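Local coordinates for secreted protein (Streptomyces lividans TK24, PDB 5LXZ) that probably oxidises small substrates at a single-copper, tyrosine-radical centre, in the manner of the galactose oxidase-like AA5 enzymes, at residues Q26-H30 against M41-N47; E350-L356 against R406-I412; Y460-I465 against S544-H548; F475-S479 against K491-R495. The protein carries 1 engineered substitution. All coordinates share one frame; numbering follows the deposited sequence.

Interaction 1: Q26-H30 against M41-N47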
# COMPACT_ATOMS: atom_id res chain seq x y z
N GLN A 26 -7.45 6.89 -17.22
CA GLN A 26 -6.27 7.36 -16.54
C GLN A 26 -5.54 6.14 -16.04
O GLN A 26 -6.04 5.02 -16.15
CB GLN A 26 -6.64 8.28 -15.36
CG GLN A 26 -7.45 7.53 -14.33
CD GLN A 26 -7.76 8.34 -13.08
OE1 GLN A 26 -7.82 9.58 -13.11
NE2 GLN A 26 -7.99 7.64 -11.98
N ASN A 27 -4.39 6.38 -15.45
CA ASN A 27 -3.60 5.31 -14.84
C ASN A 27 -3.90 5.26 -13.34
O ASN A 27 -3.16 5.84 -12.56
CB ASN A 27 -2.11 5.53 -15.06
CG ASN A 27 -1.71 5.53 -16.53
OD1 ASN A 27 -2.50 5.21 -17.41
ND2 ASN A 27 -0.46 5.86 -16.76
N THR A 28 -4.99 4.60 -12.98
CA THR A 28 -5.37 4.54 -11.57
C THR A 28 -4.36 3.73 -10.77
O THR A 28 -4.14 2.54 -11.03
CB THR A 28 -6.77 3.91 -11.39
OG1 THR A 28 -7.71 4.65 -12.17
CG2 THR A 28 -7.18 3.94 -9.92
N ILE A 29 -3.80 4.35 -9.76
CA ILE A 29 -2.79 3.72 -8.88
C ILE A 29 -3.29 3.61 -7.43
O ILE A 29 -2.80 2.77 -6.68
CB ILE A 29 -1.45 4.47 -8.97
CG1 ILE A 29 -0.92 4.32 -10.41
CG2 ILE A 29 -0.43 3.97 -7.98
CD1 ILE A 29 0.22 5.25 -10.72
N HIS A 30 -4.30 4.39 -7.03
CA HIS A 30 -4.91 4.31 -5.73
C HIS A 30 -6.39 4.30 -5.94
O HIS A 30 -6.91 5.04 -6.80
CB HIS A 30 -4.61 5.60 -4.94
CG HIS A 30 -3.17 5.96 -4.84
ND1 HIS A 30 -2.44 5.84 -3.68
CD2 HIS A 30 -2.30 6.43 -5.76
CE1 HIS A 30 -1.19 6.22 -3.89
NE2 HIS A 30 -1.07 6.55 -5.15
N MET A 41 -10.77 7.25 -7.52
CA MET A 41 -9.71 6.61 -8.27
C MET A 41 -8.64 7.66 -8.56
O MET A 41 -8.90 8.64 -9.29
CB MET A 41 -10.28 6.04 -9.57
CG MET A 41 -11.39 5.03 -9.29
SD MET A 41 -12.28 4.49 -10.76
CE MET A 41 -11.02 3.38 -11.39
N VAL A 42 -7.45 7.47 -8.02
CA VAL A 42 -6.42 8.48 -8.08
C VAL A 42 -5.27 8.00 -8.95
O VAL A 42 -4.70 6.94 -8.73
CB VAL A 42 -5.89 8.88 -6.69
CG1 VAL A 42 -4.92 10.03 -6.81
CG2 VAL A 42 -7.02 9.23 -5.75
N ALA A 43 -4.98 8.80 -9.96
CA ALA A 43 -3.83 8.59 -10.79
C ALA A 43 -2.70 9.53 -10.46
O ALA A 43 -1.55 9.15 -10.58
CB ALA A 43 -4.23 8.78 -12.25
N GLY A 44 -2.99 10.77 -10.09
CA GLY A 44 -1.94 11.78 -10.10
C GLY A 44 -1.41 11.87 -11.52
O GLY A 44 -2.20 11.83 -12.47
N SER A 45 -0.09 11.95 -11.67
CA SER A 45 0.50 11.93 -13.00
C SER A 45 0.55 10.53 -13.60
O SER A 45 0.91 10.36 -14.76
CB SER A 45 1.89 12.55 -12.98
OG SER A 45 2.72 11.83 -12.08
N GLY A 46 0.19 9.51 -12.82
CA GLY A 46 -0.06 8.19 -13.38
C GLY A 46 1.20 7.41 -13.71
O GLY A 46 1.16 6.49 -14.55
N ASN A 47 2.32 7.73 -13.06
CA ASN A 47 3.61 7.17 -13.40
C ASN A 47 3.90 7.33 -14.90
O ASN A 47 4.31 6.39 -15.58
CB ASN A 47 3.74 5.71 -12.98
CG ASN A 47 5.19 5.25 -12.96
OD1 ASN A 47 6.13 6.04 -12.80
ND2 ASN A 47 5.41 3.97 -13.10
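His30 and Val42 face each other as an antiparallel hydrogen-bonded pair, in which Val42 N donates almost straight to His30 O over 2.8 Å. The return is doubled, because Val42 O takes both Ile29 N, at 2.9 Å, and His30 N, so that two consecutive residues sit opposite one: a classic beta bulge. On the sheet face that the pair shares, His30 CB and Val42 CB approach to 3.9 Å. The edge of the imidazole lies in plane with Val42 O; the ring itself is turned to His83, which hydrogen-bonds ND1.

Gln26 grips Met41 through its amide. Its chain runs extended past CG and brings NE2 to 3.0 Å from Met41 O, approaching from above the carbonyl plane, while the same nitrogen gives its other proton to Thr28 OG1 in the amide plane. Met41 comes across Thr28, its bent chain (chi3 76°) setting CE 3.6 Å from Thr28 OG1. Strands 30-33 and 39-44 are neighbours in an antiparallel sheet that has the form of a beta-propeller blade, and the bulge lies where the chain enters it.

At the end of the strand, a type II' turn from Ala43 to Gly46 carries the backbone round to Asn27. Here Asn27 ND2 reaches Gly46 O in a nearly linear bond of 2.8 Å. Gly46 is pressed against Asn27, a position where a CB would sit tightly on Asn27 CB. Ala43 CB lies against Asn27 O at 3.1 Å, and Ile29 CD1 rests against Gly46 C at 3.8 Å.

Interaction 2: E350-L356 against R406-I412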
# COMPACT_ATOMS: atom_id res chain seq x y z
N GLU A 350 8.78 -7.63 0.29
CA GLU A 350 8.44 -6.50 -0.56
C GLU A 350 7.35 -6.90 -1.53
O GLU A 350 7.42 -7.97 -2.15
CB GLU A 350 9.66 -6.03 -1.35
CG GLU A 350 10.68 -5.32 -0.45
CD GLU A 350 11.78 -4.56 -1.18
OE1 GLU A 350 11.69 -4.37 -2.43
OE2 GLU A 350 12.75 -4.12 -0.49
N THR A 351 6.33 -6.06 -1.69
CA THR A 351 5.23 -6.30 -2.64
C THR A 351 4.29 -7.44 -2.21
O THR A 351 3.49 -7.91 -3.02
CB THR A 351 5.71 -6.42 -4.11
OG1 THR A 351 6.23 -7.74 -4.41
CG2 THR A 351 6.72 -5.37 -4.44
N ALA A 352 4.37 -7.89 -0.96
CA ALA A 352 3.41 -8.80 -0.39
C ALA A 352 2.15 -8.04 0.03
O ALA A 352 2.22 -6.84 0.32
CB ALA A 352 4.00 -9.46 0.82
N ASN A 353 1.02 -8.72 0.09
CA ASN A 353 -0.17 -8.13 0.63
C ASN A 353 -0.32 -8.57 2.07
O ASN A 353 0.24 -9.60 2.50
CB ASN A 353 -1.39 -8.45 -0.26
CG ASN A 353 -2.41 -7.34 -0.25
OD1 ASN A 353 -2.70 -6.78 0.83
ND2 ASN A 353 -2.92 -6.96 -1.38
N THR A 354 -1.12 -7.82 2.84
CA THR A 354 -1.41 -8.11 4.22
C THR A 354 -2.89 -7.88 4.44
O THR A 354 -3.40 -6.84 4.01
CB THR A 354 -0.68 -7.16 5.17
OG1 THR A 354 0.71 -7.12 4.85
CG2 THR A 354 -0.86 -7.60 6.60
N VAL A 355 -3.53 -8.80 5.15
CA VAL A 355 -4.95 -8.69 5.50
C VAL A 355 -5.13 -9.03 6.95
O VAL A 355 -4.59 -10.05 7.41
CB VAL A 355 -5.81 -9.65 4.63
CG1 VAL A 355 -7.26 -9.59 5.01
CG2 VAL A 355 -5.70 -9.28 3.16
N LEU A 356 -5.94 -8.22 7.63
CA LEU A 356 -6.48 -8.57 8.94
C LEU A 356 -7.68 -9.47 8.65
O LEU A 356 -8.66 -9.00 8.08
CB LEU A 356 -6.85 -7.33 9.73
CG LEU A 356 -7.59 -7.53 11.04
CD1 LEU A 356 -6.94 -8.55 11.94
CD2 LEU A 356 -7.69 -6.20 11.73
N ARG A 406 4.35 -11.84 -6.65
CA ARG A 406 4.40 -10.44 -6.22
C ARG A 406 3.05 -9.77 -6.46
O ARG A 406 2.34 -10.08 -7.41
CB ARG A 406 5.43 -9.65 -7.02
CG ARG A 406 6.88 -9.97 -6.78
CD ARG A 406 7.70 -9.13 -7.68
NE ARG A 406 9.13 -9.21 -7.43
CZ ARG A 406 9.79 -8.47 -6.53
NH1 ARG A 406 9.15 -7.66 -5.67
NH2 ARG A 406 11.10 -8.55 -6.45
N TYR A 407 2.74 -8.75 -5.65
CA TYR A 407 1.60 -7.87 -5.91
C TYR A 407 0.21 -8.52 -5.84
O TYR A 407 -0.69 -8.02 -6.49
CB TYR A 407 1.69 -7.11 -7.24
CG TYR A 407 3.06 -6.69 -7.67
CD1 TYR A 407 3.71 -5.59 -7.11
CD2 TYR A 407 3.68 -7.34 -8.71
CE1 TYR A 407 4.98 -5.20 -7.54
CE2 TYR A 407 4.94 -6.95 -9.12
CZ TYR A 407 5.56 -5.85 -8.56
OH TYR A 407 6.83 -5.48 -9.02
N PRO A 408 0.00 -9.62 -5.10
CA PRO A 408 -1.37 -10.16 -5.13
C PRO A 408 -2.34 -9.16 -4.56
O PRO A 408 -2.04 -8.46 -3.55
CB PRO A 408 -1.29 -11.38 -4.20
CG PRO A 408 -0.18 -11.02 -3.26
CD PRO A 408 0.83 -10.25 -4.08
N GLN A 409 -3.49 -9.05 -5.23
CA GLN A 409 -4.62 -8.29 -4.66
C GLN A 409 -5.31 -9.14 -3.61
O GLN A 409 -5.35 -10.37 -3.74
CB GLN A 409 -5.60 -7.91 -5.76
CG GLN A 409 -5.07 -6.92 -6.78
CD GLN A 409 -4.46 -7.56 -8.03
OE1 GLN A 409 -5.19 -8.16 -8.83
NE2 GLN A 409 -3.16 -7.46 -8.20
N ALA A 410 -5.83 -8.54 -2.54
CA ALA A 410 -6.46 -9.25 -1.47
C ALA A 410 -7.53 -8.43 -0.82
O ALA A 410 -7.23 -7.35 -0.28
CB ALA A 410 -5.46 -9.77 -0.46
N SER A 411 -8.78 -8.87 -0.93
CA SER A 411 -9.92 -8.12 -0.43
C SER A 411 -10.79 -9.01 0.43
O SER A 411 -11.13 -10.12 0.01
CB SER A 411 -10.76 -7.59 -1.60
OG SER A 411 -10.22 -6.36 -2.14
N ILE A 412 -11.15 -8.55 1.61
CA ILE A 412 -12.08 -9.24 2.49
C ILE A 412 -13.49 -9.17 1.91
O ILE A 412 -13.92 -8.12 1.42
CB ILE A 412 -12.10 -8.59 3.87
CG1 ILE A 412 -10.71 -8.66 4.53
CG2 ILE A 412 -13.15 -9.22 4.75
CD1 ILE A 412 -10.64 -7.77 5.75
O HOH W 1 10.63 -5.43 -4.72
O HOH W 2 -5.18 -5.56 0.51
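Arg406 lies obliquely across Thr351, and its side chain can be read atom by atom. CB sits over one face of the Tyr407 ring, toward the rim, and also 3.3 Å from Thr351 OG1. CG keeps the same distance from that hydroxyl and CD passes a little farther off, as the chain, extended from CG to NE (chi2 178°), crosses over it. At the tip, NH1 donates to Thr351 OG1 over 3.2 Å, slightly tilted out of the guanidinium plane, and also to a water lying beside Glu350 OE1. NH2 leaves the contact for the carbonyls of Gly372 and Ser376, while Glu350 itself is salt-bridged to Arg325.

Thr351 OG1 donates to Glu350 O, which helps fix its rotation, and Thr351 CG2 lies 3.6 Å from Tyr407 CE1. A glycine here would probably leave Arg406 NH1 short of an acceptor and open a gap beside the Tyr407 ring.

Strands 353-356 and 409-412 run almost parallel, 9° between their directions. Each is the first strand of a separate four-stranded antiparallel sheet, consistent with neighbouring blades of the Kelch propeller meeting along their inner strands. They are joined through side chains as well as the bond from Tyr407 N to Thr351 O. Asn353 ND2 gives a straight bond of 2.8 Å to Pro408 O, in the plane of both amide and carbonyl, and Asn353 OD1 shares a water with Ala410 O. Farther along, Val355 CG2 packs on Ala410 CB, and Val355 CG1 slides past Ile412 CG1 at 3.6 Å.

Interaction 3: Y460-I465 against S544-H548. With CU (copper (II) ion), chain B.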
# COMPACT_ATOMS: atom_id res chain seq x y z
N TYR A 460 2.45 -4.60 -10.54
CA TYR A 460 2.74 -3.31 -9.86
C TYR A 460 1.66 -2.30 -10.13
O TYR A 460 1.07 -2.27 -11.21
CB TYR A 460 4.06 -2.82 -10.46
CG TYR A 460 4.68 -1.61 -9.89
CD1 TYR A 460 4.89 -1.53 -8.53
CD2 TYR A 460 5.15 -0.61 -10.72
CE1 TYR A 460 5.55 -0.44 -8.00
CE2 TYR A 460 5.80 0.51 -10.17
CZ TYR A 460 5.97 0.55 -8.82
OH TYR A 460 6.61 1.65 -8.27
N HIS A 461 1.34 -1.47 -9.12
CA HIS A 461 0.38 -0.39 -9.29
C HIS A 461 -1.01 -0.89 -9.62
O HIS A 461 -1.68 -0.30 -10.48
CB HIS A 461 0.85 0.62 -10.33
CG HIS A 461 1.99 1.48 -9.88
ND1 HIS A 461 2.76 2.21 -10.75
CD2 HIS A 461 2.45 1.77 -8.63
CE1 HIS A 461 3.66 2.89 -10.08
NE2 HIS A 461 3.49 2.65 -8.80
N SER A 462 -1.46 -1.90 -8.89
CA SER A 462 -2.80 -2.46 -8.99
C SER A 462 -3.50 -2.39 -7.66
O SER A 462 -2.93 -1.90 -6.64
CB SER A 462 -2.75 -3.92 -9.46
OG SER A 462 -2.02 -4.06 -10.64
N GLY A 463 -4.77 -2.83 -7.64
CA GLY A 463 -5.45 -2.97 -6.38
C GLY A 463 -6.85 -3.49 -6.56
O GLY A 463 -7.26 -3.76 -7.68
N SER A 464 -7.57 -3.61 -5.44
CA SER A 464 -8.92 -4.13 -5.45
C SER A 464 -9.73 -3.52 -4.34
O SER A 464 -9.20 -3.19 -3.26
CB SER A 464 -8.95 -5.65 -5.40
OG SER A 464 -8.45 -6.16 -4.18
N ILE A 465 -11.02 -3.35 -4.61
CA ILE A 465 -11.96 -2.69 -3.71
C ILE A 465 -13.27 -3.47 -3.66
O ILE A 465 -13.92 -3.65 -4.71
CB ILE A 465 -12.30 -1.27 -4.27
CG1 ILE A 465 -11.03 -0.44 -4.54
CG2 ILE A 465 -13.31 -0.53 -3.40
CD1 ILE A 465 -10.36 -0.01 -3.27
N SER A 544 -12.18 -0.08 1.72
CA SER A 544 -10.77 -0.15 1.40
C SER A 544 -10.26 1.18 0.92
O SER A 544 -10.97 1.93 0.23
CB SER A 544 -10.54 -1.16 0.28
OG SER A 544 -10.48 -2.46 0.81
N ALA A 545 -8.98 1.41 1.16
CA ALA A 545 -8.17 2.38 0.46
C ALA A 545 -6.91 1.62 0.07
O ALA A 545 -6.11 1.25 0.93
CB ALA A 545 -7.86 3.58 1.34
N SER A 546 -6.76 1.33 -1.20
CA SER A 546 -5.79 0.39 -1.66
C SER A 546 -4.78 1.06 -2.58
O SER A 546 -5.16 1.71 -3.55
CB SER A 546 -6.53 -0.72 -2.41
OG SER A 546 -5.64 -1.74 -2.89
N THR A 547 -3.50 0.79 -2.35
CA THR A 547 -2.43 1.17 -3.26
C THR A 547 -1.19 0.37 -2.93
O THR A 547 -0.99 -0.01 -1.80
CB THR A 547 -2.05 2.68 -3.17
OG1 THR A 547 -1.26 3.05 -4.30
CG2 THR A 547 -1.26 3.06 -1.88
N HIS A 548 -0.40 0.06 -3.95
CA HIS A 548 0.86 -0.61 -3.78
C HIS A 548 0.77 -1.79 -2.85
O HIS A 548 1.61 -1.98 -1.99
CB HIS A 548 1.96 0.37 -3.31
CG HIS A 548 2.32 1.44 -4.29
ND1 HIS A 548 1.50 2.49 -4.59
CD2 HIS A 548 3.47 1.66 -4.97
CE1 HIS A 548 2.12 3.33 -5.38
NE2 HIS A 548 3.31 2.82 -5.65
CU CU B . 4.58 3.29 -7.22
O HOH W 3 -1.34 0.45 -6.63
O HOH W 4 -3.02 -2.14 -3.93
O HOH W 5 6.11 4.35 -8.37
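His461 turns the edge of its imidazole to the face of His548 in an offset edge-to-face pair, planes at 79°, with His461 CD2 lying over the His548 ring. Tyr460 covers one face of His461, so that His461 CD2 stands above the centre of the phenol, while the edge of the same imidazole meets His548 and a water. Together they line the mononuclear copper site of a galactose oxidase-like fold, where one histidine comes from the propeller and the other from the early set domain.

Copper is bound by His461 NE2 at 2.0 Å and His548 NE2 at 2.1 Å, the two nitrogens being drawn close by the shared metal and not by a hydrogen bond. A water and Tyr248 complete the bonded set, with Tyr460 OH farther off at 2.8 Å from copper and hydrogen-bonded to Tyr248. Each ring has a second-shell support: His548 ND1 donates a hydrogen bond to Thr547 OG1, in the ring plane, and Asp478 holds His461 ND1.

Behind the site, the strands 462-465 and 545-547 run nearly antiparallel without a direct hydrogen bond between them. Ile465 CD1 touches Ser544 CB at 3.7 Å, and a CB on Gly463 would clash with Ser546 OG. Water fills the seam instead: Ser462 O accepts from two waters, one of which accepts in turn from His548 N, at 2.9 Å, while the other lies 2.8 Å from Ser546 OG.

Interaction 4: F475-S479 against K491-R495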
# COMPACT_ATOMS: atom_id res chain seq x y z
N PHE A 475 -8.26 -2.70 -10.38
CA PHE A 475 -7.71 -1.63 -11.20
C PHE A 475 -6.21 -1.74 -11.32
O PHE A 475 -5.54 -2.43 -10.55
CB PHE A 475 -8.04 -0.26 -10.59
CG PHE A 475 -7.42 -0.04 -9.24
CD1 PHE A 475 -6.14 0.52 -9.14
CD2 PHE A 475 -8.08 -0.38 -8.08
CE1 PHE A 475 -5.54 0.73 -7.90
CE2 PHE A 475 -7.47 -0.18 -6.84
CZ PHE A 475 -6.20 0.37 -6.77
N GLY A 476 -5.66 -0.99 -12.26
CA GLY A 476 -4.25 -0.77 -12.38
C GLY A 476 -3.50 -1.82 -13.13
O GLY A 476 -4.11 -2.64 -13.83
N SER A 477 -2.17 -1.73 -13.01
CA SER A 477 -1.11 -2.64 -13.46
C SER A 477 -0.15 -1.97 -14.37
O SER A 477 -0.52 -1.48 -15.46
CB SER A 477 -1.61 -3.92 -14.13
OG SER A 477 -0.50 -4.81 -14.15
N ASP A 478 1.11 -1.96 -13.97
CA ASP A 478 2.13 -1.15 -14.60
C ASP A 478 3.34 -1.99 -14.94
O ASP A 478 4.40 -1.88 -14.34
CB ASP A 478 2.46 -0.03 -13.59
CG ASP A 478 3.15 1.17 -14.19
OD1 ASP A 478 3.49 1.19 -15.41
OD2 ASP A 478 3.30 2.17 -13.45
N SER A 479 3.18 -2.83 -15.95
CA SER A 479 4.27 -3.67 -16.39
C SER A 479 5.45 -2.86 -16.90
O SER A 479 5.25 -1.83 -17.57
CB SER A 479 3.83 -4.56 -17.53
OG SER A 479 2.83 -5.48 -17.15
N LYS A 491 2.98 -0.47 -21.14
CA LYS A 491 1.95 0.55 -21.15
C LYS A 491 1.01 0.27 -19.98
O LYS A 491 0.57 -0.85 -19.80
CB LYS A 491 1.16 0.51 -22.46
CG LYS A 491 2.04 0.79 -23.68
CD LYS A 491 1.20 0.96 -24.94
CE LYS A 491 2.06 1.31 -26.14
NZ LYS A 491 3.09 0.27 -26.39
N PHE A 492 0.71 1.32 -19.22
CA PHE A 492 -0.15 1.18 -18.05
C PHE A 492 -1.52 0.62 -18.45
O PHE A 492 -2.10 1.03 -19.43
CB PHE A 492 -0.27 2.54 -17.36
CG PHE A 492 -0.75 2.45 -15.95
CD1 PHE A 492 -2.10 2.21 -15.65
CD2 PHE A 492 0.16 2.58 -14.91
CE1 PHE A 492 -2.52 2.06 -14.35
CE2 PHE A 492 -0.29 2.46 -13.60
CZ PHE A 492 -1.62 2.19 -13.33
N GLU A 493 -2.03 -0.29 -17.61
CA GLU A 493 -3.30 -0.94 -17.81
C GLU A 493 -4.40 -0.01 -17.34
O GLU A 493 -4.54 0.26 -16.16
CB GLU A 493 -3.31 -2.26 -17.05
CG GLU A 493 -4.64 -2.98 -17.11
CD GLU A 493 -4.95 -3.35 -18.56
OE1 GLU A 493 -4.32 -4.31 -19.09
OE2 GLU A 493 -5.80 -2.64 -19.13
N GLN A 494 -5.23 0.45 -18.28
CA GLN A 494 -6.31 1.38 -17.98
C GLN A 494 -7.66 0.71 -17.87
O GLN A 494 -8.64 1.34 -17.50
CB GLN A 494 -6.33 2.54 -19.02
CG GLN A 494 -5.04 3.33 -19.04
CD GLN A 494 -5.16 4.61 -19.83
OE1 GLN A 494 -5.78 4.60 -20.91
NE2 GLN A 494 -4.56 5.70 -19.35
N ARG A 495 -7.71 -0.59 -18.12
CA ARG A 495 -8.97 -1.28 -17.96
C ARG A 495 -9.26 -1.55 -16.48
O ARG A 495 -8.33 -1.72 -15.67
CB ARG A 495 -8.96 -2.58 -18.73
CG ARG A 495 -8.92 -2.38 -20.24
CD ARG A 495 -8.79 -3.70 -20.97
NE ARG A 495 -7.50 -4.30 -20.71
CZ ARG A 495 -7.15 -5.51 -21.10
NH1 ARG A 495 -8.02 -6.28 -21.74
NH2 ARG A 495 -5.94 -5.97 -20.80
O HOH W 6 -6.79 -3.74 -14.05
O HOH W 7 -6.80 0.38 -14.62
O HOH W 8 0.83 -2.68 -17.63
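Glu493 meets Ser477 through the one direct hydrogen bond of the contact, Glu493 N to Ser477 O at 2.9 Å. Three waters extend this seam. One links Ser477 O and Ser479 N to Lys491 O, a second bridges Gly476 N to Glu493 O and Arg495 O, and a third joins Gly476 O to Arg495 O.

Van der Waals packing centres on the Phe492 ring. Ser477 O stands over the middle of one face, 3.9 Å above its plane, and Gly476 CA approaches Phe492 CE1 at the same distance. Asp478 comes across the ring at about a right angle, its CG 3.4 Å from Phe492 CD2 and the carboxylate inclined 60° to the ring. With Asp478 CG trans to the amide nitrogen, the torsion (chi1 -161°) brings CG and both oxygens against the CD2-CE2 side of the ring. With alanine at Phe492 the ring is gone, which would probably open a gap beside Asp478 and next to Ser477 O and leave the carboxylate to its hydrogen bonds alone. Glu493 CB packs on Ser477 CB, 3.8 Å away.

A salt bridge lies within 491-495. Arg495 grips Glu493 side-on, NE to OE2 at 2.9 Å and NH2 to OE1, and Arg495 N also donates to OE2, so the bent glutamate chain is tied back on its own loop.

These residues join the end of strand 472-476 to the loop that returns to strand 496-500, its neighbour in an antiparallel propeller blade. Asp478 OD2 also accepts from Asn47 and from His461, a copper ligand, which makes Asp478 a second-shell residue of the metal site.

In the fold
Three of the four contacts gather round the copper bound by His461 and His548, with interaction 2 to one side. Along the chain interactions 1, 2 and 3 follow in series, while interaction 4 falls between the two segments of interaction 3. Interactions 1 and 3 share the sheet in which strand 545-547 of the early set domain borders strand 30-33, their centres about 11 Å apart. Interactions 3 and 4 share the blade of strands 462-466 and 472-476. Interaction 2 reaches interaction 3 through Ser411 and Ser464, yet stays about 10 Å, nearest atoms, from interaction 1. The ligands and second-shell residues of one copper site thus come from distant parts of the chain, while interaction 2 packs neighbouring blades beside it.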